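Local coordinates for protein Methylcobalamin\: coenzyme M methyltransferase (Methanosarcina mazei, PDB 4AY7) that transfers the methyl group of a methylated corrinoid to coenzyme M, a zinc-dependent step of methanogenesis, at residues D179-A184 with R225-S230; D304-E309 with L333-A338. All blocks are in the same frame, centred on the assembly; numbering follows the deposited sequence.

In the fold
Both contacts pair neighbouring helices on the outer layer of the TIM barrel, one on each side of the chain's centre. Interaction 1 joins helices 178-202 and 221-238, which flank strand 206-210 in sequence; interaction 2 joins helices 303-315 and 333-346, which flank strand 320-323. Their centres lie about 40 Å apart, their nearest atoms are about 27 Å apart, and each centre is about 21 Å from the centre of the chain. Neither touches the zinc site of H246, C248 and C325 or the coenzyme M-binding residues Q38 and Q103. Interaction 1 rests on a methyl over an aromatic face, interaction 2 on isoleucine methyls against asparagine and alanine.

Interaction 1: D179-A184 with R225-S230; sequences DLLEQA and RQFLKS
The methyl CD2 of L181 sits on one face of the F227 ring, 3.8 Å from the ring centroid and 19° off its normal, a CH-pi contact. It is displaced toward the rim at the ring's attachment point, with L181 CD2 only 3.6 Å from F227 CG. The two side chains cross at about a right angle, and CD2 is the leucine atom that meets the ring. L181 carries CG anti to its own backbone nitrogen (chi1 -168°), which sends the branch across to the phenyl group. On the opposite face, Q226 CG lies over the middle of the ring, and the phenyl is sandwiched between two aliphatic groups. Helices 178-202 and 221-238 meet here as consecutive outer helices of the TIM barrel, joined through strand 206-210. L181 also packs on F170 and S174 of helix 167-176, while F227 reaches T178 and L185. E182 crosses the F227 side chain at about a right angle, its CG 4.2 Å from F227 CD1, with the carboxylate plane turned 45° from the ring. That carboxylate is held through OE1 by a salt bridge to NH2 of R231, whose NH1 donates to the backbone oxygen of F227.

Interaction 2: D304-E309 with L333-A338; sequences DKIKAE and LENVKA
I306 meets N335 and A338 with two different branches, and this small apolar patch joins two adjacent outer helices of the TIM barrel, 303-315 and 333-346, which lie before and after strand 320-323 in the chain. The longer branch reaches N335: I306 CD1 is 3.4 Å from N335 CB and 3.6 Å from N335 CG, a close fit in which the methyl touches the root of the asparagine side chain and the two side chains cross at about a right angle. The shorter branch turns to the alanine, with I306 CG2 3.8 Å from A338 CB. With chi1 at -62°, the isoleucine places CG1 beside its backbone nitrogen and CG2 beside its carbonyl carbon, and the extended chi2 (163°) carries CD1 on to N335. Alongside this patch, K307 CG lies 3.6 Å from the backbone oxygen A338 O.

The two segments run in the same general direction, their axes 9.0 Å apart at closest approach and inclined by 25°. The CA atoms come nearest at K307 and A338, 6.0 Å apart, and the single methyl of A338 is consistent with this close approach.

Beyond these two segments, I306 also rests on T297 and L298 of helix 294-298, and on L339 further along its partner helix. The amide of N335 is tied to the same short helix, ND2 donating to the backbone oxygen of L298, which fixes the buried polar group beside the isoleucine methyl. V303, at the start of helix 303-315, lies against both N335 and A338. K307 follows the edge of the patch, its aliphatic part touching A341 and A342 before NZ forms a salt bridge with OE2 of E345.

Interaction 1: D179-A184 with R225-S230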
ATOM      1  N   ASP A 179      13.941 -15.467 -19.052  1.00 33.36           N
ATOM      2  CA  ASP A 179      12.672 -15.645 -19.756  1.00 33.91           C
ATOM      3  C   ASP A 179      11.563 -16.015 -18.803  1.00 31.69           C
ATOM      4  O   ASP A 179      10.414 -15.625 -19.006  1.00 30.37           O
ATOM      5  CB  ASP A 179      12.729 -16.743 -20.793  1.00 37.26           C
ATOM      6  CG  ASP A 179      12.950 -16.236 -22.141  1.00 42.92           C
ATOM      7  OD1 ASP A 179      13.688 -15.238 -22.267  1.00 46.87           O
ATOM      8  OD2 ASP A 179      12.431 -16.833 -23.108  1.00 49.56           O
ATOM      9  N   LEU A 180      11.869 -16.888 -17.841  1.00 31.61           N
ATOM     10  CA  LEU A 180      10.869 -17.300 -16.867  1.00 30.93           C
ATOM     11  C   LEU A 180      10.523 -16.167 -15.877  1.00 27.96           C
ATOM     12  O   LEU A 180       9.378 -15.866 -15.552  1.00 26.01           O
ATOM     13  CB  LEU A 180      11.319 -18.580 -16.103  1.00 31.88           C
ATOM     14  CG  LEU A 180      11.475 -19.895 -16.856  1.00 33.09           C
ATOM     15  CD1 LEU A 180      12.030 -20.917 -15.863  1.00 35.09           C
ATOM     16  CD2 LEU A 180      10.168 -20.409 -17.456  1.00 33.26           C
ATOM     17  N   LEU A 181      11.554 -15.532 -15.396  1.00 27.97           N
ATOM     18  CA  LEU A 181      11.387 -14.288 -14.680  1.00 27.12           C
ATOM     19  C   LEU A 181      10.423 -13.308 -15.392  1.00 26.01           C
ATOM     20  O   LEU A 181       9.442 -12.817 -14.771  1.00 22.94           O
ATOM     21  CB  LEU A 181      12.715 -13.592 -14.445  1.00 27.71           C
ATOM     22  CG  LEU A 181      12.553 -12.452 -13.461  1.00 27.65           C
ATOM     23  CD1 LEU A 181      12.886 -12.885 -12.048  1.00 27.29           C
ATOM     24  CD2 LEU A 181      13.482 -11.305 -13.864  1.00 27.88           C
ATOM     25  N   GLU A 182      10.685 -13.036 -16.677  1.00 25.15           N
ATOM     26  CA  GLU A 182       9.782 -12.172 -17.431  1.00 26.39           C
ATOM     27  C   GLU A 182       8.394 -12.656 -17.690  1.00 25.02           C
ATOM     28  O   GLU A 182       7.441 -11.873 -17.614  1.00 24.08           O
ATOM     29  CB  GLU A 182      10.397 -11.740 -18.766  1.00 29.20           C
ATOM     30  CG  GLU A 182      11.556 -10.780 -18.602  1.00 31.02           C
ATOM     31  CD  GLU A 182      11.949 -10.205 -19.967  1.00 35.40           C
ATOM     32  OE1 GLU A 182      11.065  -9.698 -20.731  1.00 36.84           O
ATOM     33  OE2 GLU A 182      13.135 -10.336 -20.298  1.00 39.85           O
ATOM     34  N   GLN A 183       8.241 -13.951 -17.923  1.00 25.03           N
ATOM     35  CA  GLN A 183       6.888 -14.497 -18.080  1.00 25.08           C
ATOM     36  C   GLN A 183       6.078 -14.327 -16.809  1.00 23.96           C
ATOM     37  O   GLN A 183       4.917 -13.936 -16.873  1.00 23.50           O
ATOM     38  CB  GLN A 183       6.946 -15.961 -18.454  1.00 26.88           C
ATOM     39  CG  GLN A 183       5.611 -16.436 -18.927  1.00 29.44           C
ATOM     40  CD  GLN A 183       5.647 -17.888 -19.322  1.00 32.25           C
ATOM     41  OE1 GLN A 183       6.737 -18.522 -19.476  1.00 34.65           O
ATOM     42  NE2 GLN A 183       4.457 -18.429 -19.537  1.00 35.35           N
ATOM     43  N   ALA A 184       6.692 -14.603 -15.657  1.00 22.71           N
ATOM     44  CA  ALA A 184       5.977 -14.420 -14.376  1.00 22.19           C
ATOM     45  C   ALA A 184       5.570 -12.983 -14.079  1.00 21.24           C
ATOM     46  O   ALA A 184       4.436 -12.690 -13.627  1.00 20.05           O
ATOM     47  CB  ALA A 184       6.824 -14.982 -13.233  1.00 21.76           C
ATOM     48  N   ARG A 225      15.981  -1.888 -12.529  1.00 22.82           N
ATOM     49  CA  ARG A 225      15.998  -1.114 -13.789  1.00 24.43           C
ATOM     50  C   ARG A 225      15.858  -1.992 -14.999  1.00 25.08           C
ATOM     51  O   ARG A 225      15.171  -1.634 -15.934  1.00 25.92           O
ATOM     52  CB  ARG A 225      17.233  -0.236 -13.912  1.00 25.57           C
ATOM     53  CG  ARG A 225      17.174   0.925 -12.931  1.00 26.19           C
ATOM     54  CD  ARG A 225      18.433   1.723 -12.982  1.00 28.27           C
ATOM     55  NE  ARG A 225      19.611   1.095 -12.372  1.00 29.68           N
ATOM     56  CZ  ARG A 225      20.001   1.279 -11.121  1.00 29.80           C
ATOM     57  NH1 ARG A 225      19.304   2.025 -10.268  1.00 30.57           N
ATOM     58  NH2 ARG A 225      21.113   0.710 -10.737  1.00 31.18           N
ATOM     59  N   GLN A 226      16.432  -3.178 -14.967  1.00 25.53           N
ATOM     60  CA  GLN A 226      16.397  -4.035 -16.137  1.00 26.65           C
ATOM     61  C   GLN A 226      15.013  -4.704 -16.357  1.00 25.45           C
ATOM     62  O   GLN A 226      14.539  -4.806 -17.536  1.00 24.82           O
ATOM     63  CB  GLN A 226      17.428  -5.144 -16.038  1.00 28.03           C
ATOM     64  CG  GLN A 226      17.288  -5.942 -17.296  1.00 30.28           C
ATOM     65  CD  GLN A 226      18.478  -6.799 -17.605  1.00 33.21           C
ATOM     66  OE1 GLN A 226      19.370  -6.995 -16.755  1.00 36.02           O
ATOM     67  NE2 GLN A 226      18.455  -7.400 -18.787  1.00 34.55           N
ATOM     68  N   PHE A 227      14.400  -5.176 -15.250  1.00 23.14           N
ATOM     69  CA  PHE A 227      13.154  -5.988 -15.319  1.00 22.64           C
ATOM     70  C   PHE A 227      11.891  -5.471 -14.643  1.00 21.88           C
ATOM     71  O   PHE A 227      10.775  -5.729 -15.127  1.00 21.54           O
ATOM     72  CB  PHE A 227      13.359  -7.391 -14.739  1.00 23.09           C
ATOM     73  CG  PHE A 227      14.535  -8.133 -15.311  1.00 23.50           C
ATOM     74  CD1 PHE A 227      14.499  -8.617 -16.584  1.00 24.22           C
ATOM     75  CD2 PHE A 227      15.672  -8.355 -14.533  1.00 23.97           C
ATOM     76  CE1 PHE A 227      15.595  -9.295 -17.090  1.00 25.00           C
ATOM     77  CE2 PHE A 227      16.777  -9.001 -15.038  1.00 24.78           C
ATOM     78  CZ  PHE A 227      16.737  -9.481 -16.303  1.00 25.29           C
ATOM     79  N   LEU A 228      12.060  -4.757 -13.530  1.00 21.62           N
ATOM     80  CA  LEU A 228      10.921  -4.418 -12.649  1.00 20.60           C
ATOM     81  C   LEU A 228      10.272  -3.128 -13.052  1.00 20.90           C
ATOM     82  O   LEU A 228       9.050  -3.046 -13.109  1.00 21.98           O
ATOM     83  CB  LEU A 228      11.392  -4.428 -11.221  1.00 20.47           C
ATOM     84  CG  LEU A 228      12.142  -5.683 -10.733  1.00 20.68           C
ATOM     85  CD1 LEU A 228      12.424  -5.604  -9.200  1.00 20.42           C
ATOM     86  CD2 LEU A 228      11.414  -7.009 -11.136  1.00 20.77           C
ATOM     87  N   LYS A 229      11.075  -2.109 -13.376  1.00 21.87           N
ATOM     88  CA  LYS A 229      10.577  -0.774 -13.692  1.00 21.99           C
ATOM     89  C   LYS A 229       9.506  -0.813 -14.787  1.00 21.24           C
ATOM     90  O   LYS A 229       8.460  -0.184 -14.642  1.00 21.01           O
ATOM     91  CB  LYS A 229      11.755   0.101 -14.137  1.00 24.68           C
ATOM     92  CG  LYS A 229      11.428   1.549 -14.309  1.00 26.40           C
ATOM     93  CD  LYS A 229      12.738   2.331 -14.457  1.00 29.52           C
ATOM     94  CE  LYS A 229      12.534   3.634 -15.161  1.00 32.92           C
ATOM     95  NZ  LYS A 229      13.647   4.634 -14.885  1.00 37.13           N
ATOM     96  N   SER A 230       9.764  -1.571 -15.853  1.00 20.81           N
ATOM     97  CA  SER A 230       8.805  -1.621 -16.966  1.00 21.56           C
ATOM     98  C   SER A 230       7.449  -2.169 -16.604  1.00 21.58           C
ATOM     99  O   SER A 230       6.423  -1.654 -17.121  1.00 21.92           O
ATOM    100  CB  SER A 230       9.360  -2.341 -18.231  1.00 22.02           C
ATOM    101  OG  SER A 230       9.597  -3.700 -17.904  1.00 22.22           O
TER

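Interaction 2: D304-E309 with L333-A338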
ATOM      1  N   ASP A 304       4.514  12.838  21.846  1.00 27.50           N
ATOM      2  CA  ASP A 304       5.294  14.008  21.482  1.00 28.58           C
ATOM      3  C   ASP A 304       6.414  13.732  20.528  1.00 27.20           C
ATOM      4  O   ASP A 304       6.815  14.654  19.793  1.00 25.99           O
ATOM      5  CB  ASP A 304       5.849  14.725  22.724  1.00 31.34           C
ATOM      6  CG  ASP A 304       4.759  15.415  23.523  1.00 34.63           C
ATOM      7  OD1 ASP A 304       3.645  15.592  22.961  1.00 36.14           O
ATOM      8  OD2 ASP A 304       5.003  15.789  24.701  1.00 36.56           O
ATOM      9  N   LYS A 305       6.909  12.479  20.515  1.00 26.31           N
ATOM     10  CA  LYS A 305       7.900  12.077  19.538  1.00 25.66           C
ATOM     11  C   LYS A 305       7.291  11.905  18.149  1.00 24.29           C
ATOM     12  O   LYS A 305       7.876  12.293  17.112  1.00 24.80           O
ATOM     13  CB  LYS A 305       8.607  10.869  20.023  1.00 27.33           C
ATOM     14  CG  LYS A 305       9.779  10.357  19.204  1.00 28.45           C
ATOM     15  CD  LYS A 305       9.932   8.845  19.459  1.00 30.40           C
ATOM     16  CE  LYS A 305      10.970   8.158  18.522  1.00 31.37           C
ATOM     17  NZ  LYS A 305      12.112   7.702  19.353  1.00 35.42           N
ATOM     18  N   ILE A 306       6.071  11.365  18.094  1.00 23.38           N
ATOM     19  CA  ILE A 306       5.297  11.246  16.855  1.00 22.02           C
ATOM     20  C   ILE A 306       5.048  12.659  16.309  1.00 22.68           C
ATOM     21  O   ILE A 306       5.293  12.895  15.113  1.00 21.14           O
ATOM     22  CB  ILE A 306       4.002  10.474  17.059  1.00 21.22           C
ATOM     23  CG1 ILE A 306       4.329   9.050  17.504  1.00 21.15           C
ATOM     24  CG2 ILE A 306       3.030  10.542  15.862  1.00 19.99           C
ATOM     25  CD1 ILE A 306       3.125   8.288  18.142  1.00 21.06           C
ATOM     26  N   LYS A 307       4.623  13.593  17.151  1.00 23.58           N
ATOM     27  CA  LYS A 307       4.314  14.972  16.661  1.00 24.69           C
ATOM     28  C   LYS A 307       5.568  15.675  16.163  1.00 24.23           C
ATOM     29  O   LYS A 307       5.533  16.282  15.103  1.00 23.33           O
ATOM     30  CB  LYS A 307       3.557  15.833  17.659  1.00 26.31           C
ATOM     31  CG  LYS A 307       2.193  15.256  18.042  1.00 27.66           C
ATOM     32  CD  LYS A 307       1.202  16.301  18.553  1.00 29.65           C
ATOM     33  CE  LYS A 307       1.567  16.834  19.892  1.00 32.23           C
ATOM     34  NZ  LYS A 307       0.605  17.862  20.486  1.00 34.56           N
ATOM     35  N   ALA A 308       6.663  15.508  16.874  1.00 24.17           N
ATOM     36  CA  ALA A 308       7.923  16.070  16.460  1.00 24.81           C
ATOM     37  C   ALA A 308       8.402  15.567  15.067  1.00 24.00           C
ATOM     38  O   ALA A 308       8.844  16.367  14.209  1.00 23.33           O
ATOM     39  CB  ALA A 308       8.997  15.851  17.509  1.00 25.31           C
ATOM     40  N   GLU A 309       8.325  14.274  14.831  1.00 24.61           N
ATOM     41  CA  GLU A 309       8.787  13.682  13.580  1.00 24.26           C
ATOM     42  C   GLU A 309       7.816  13.988  12.469  1.00 22.87           C
ATOM     43  O   GLU A 309       8.258  14.161  11.347  1.00 22.57           O
ATOM     44  CB  GLU A 309       9.028  12.158  13.738  1.00 26.55           C
ATOM     45  CG  GLU A 309      10.228  11.948  14.680  1.00 29.00           C
ATOM     46  CD  GLU A 309      10.470  10.464  15.016  1.00 32.13           C
ATOM     47  OE1 GLU A 309       9.896   9.578  14.309  1.00 31.32           O
ATOM     48  OE2 GLU A 309      11.226  10.194  16.017  1.00 34.50           O
ATOM     49  N   LEU A 333      -4.278   3.616  19.611  1.00 24.66           N
ATOM     50  CA  LEU A 333      -5.100   4.621  18.941  1.00 25.09           C
ATOM     51  C   LEU A 333      -4.549   6.067  19.130  1.00 25.33           C
ATOM     52  O   LEU A 333      -4.493   6.861  18.160  1.00 25.19           O
ATOM     53  CB  LEU A 333      -6.553   4.529  19.412  1.00 26.16           C
ATOM     54  CG  LEU A 333      -7.557   5.524  18.816  1.00 26.88           C
ATOM     55  CD1 LEU A 333      -7.575   5.290  17.322  1.00 27.77           C
ATOM     56  CD2 LEU A 333      -8.970   5.350  19.395  1.00 27.32           C
ATOM     57  N   GLU A 334      -4.174   6.416  20.342  1.00 26.57           N
ATOM     58  CA  GLU A 334      -3.762   7.773  20.625  1.00 27.95           C
ATOM     59  C   GLU A 334      -2.499   8.100  19.790  1.00 25.52           C
ATOM     60  O   GLU A 334      -2.217   9.255  19.510  1.00 25.74           O
ATOM     61  CB  GLU A 334      -3.494   7.978  22.128  1.00 31.42           C
ATOM     62  CG  GLU A 334      -2.401   7.063  22.686  1.00 35.91           C
ATOM     63  CD  GLU A 334      -1.762   7.525  24.005  1.00 42.43           C
ATOM     64  OE1 GLU A 334      -2.475   8.071  24.870  1.00 44.78           O
ATOM     65  OE2 GLU A 334      -0.514   7.335  24.143  1.00 50.46           O
ATOM     66  N   ASN A 335      -1.704   7.114  19.468  1.00 24.37           N
ATOM     67  CA  ASN A 335      -0.471   7.345  18.693  1.00 23.94           C
ATOM     68  C   ASN A 335      -0.840   7.653  17.229  1.00 23.58           C
ATOM     69  O   ASN A 335      -0.255   8.549  16.617  1.00 23.80           O
ATOM     70  CB  ASN A 335       0.493   6.164  18.801  1.00 23.34           C
ATOM     71  CG  ASN A 335       1.139   6.080  20.168  1.00 24.13           C
ATOM     72  OD1 ASN A 335       0.711   6.793  21.062  1.00 24.10           O
ATOM     73  ND2 ASN A 335       2.156   5.247  20.334  1.00 23.65           N
ATOM     74  N   VAL A 336      -1.866   7.008  16.722  1.00 22.84           N
ATOM     75  CA  VAL A 336      -2.356   7.367  15.345  1.00 22.41           C
ATOM     76  C   VAL A 336      -2.950   8.787  15.322  1.00 22.93           C
ATOM     77  O   VAL A 336      -2.678   9.624  14.406  1.00 22.33           O
ATOM     78  CB  VAL A 336      -3.435   6.379  14.846  1.00 22.26           C
ATOM     79  CG1 VAL A 336      -3.881   6.830  13.433  1.00 22.38           C
ATOM     80  CG2 VAL A 336      -2.933   4.926  14.863  1.00 22.36           C
ATOM     81  N   LYS A 337      -3.702   9.114  16.367  1.00 23.90           N
ATOM     82  CA  LYS A 337      -4.295  10.421  16.501  1.00 25.42           C
ATOM     83  C   LYS A 337      -3.257  11.565  16.628  1.00 25.18           C
ATOM     84  O   LYS A 337      -3.531  12.708  16.290  1.00 23.91           O
ATOM     85  CB  LYS A 337      -5.213  10.480  17.730  1.00 27.37           C
ATOM     86  CG  LYS A 337      -6.474   9.665  17.568  1.00 28.40           C
ATOM     87  CD  LYS A 337      -7.405   9.775  18.737  1.00 31.02           C
ATOM     88  CE  LYS A 337      -8.163  11.077  18.634  1.00 32.76           C
ATOM     89  NZ  LYS A 337      -9.081  11.013  19.800  1.00 38.15           N
ATOM     90  N   ALA A 338      -2.079  11.217  17.144  1.00 25.26           N
ATOM     91  CA  ALA A 338      -0.977  12.154  17.282  1.00 25.15           C
ATOM     92  C   ALA A 338      -0.512  12.579  15.913  1.00 25.18           C
ATOM     93  O   ALA A 338      -0.071  13.691  15.764  1.00 25.84           O
ATOM     94  CB  ALA A 338       0.170  11.575  18.096  1.00 24.86           C
TER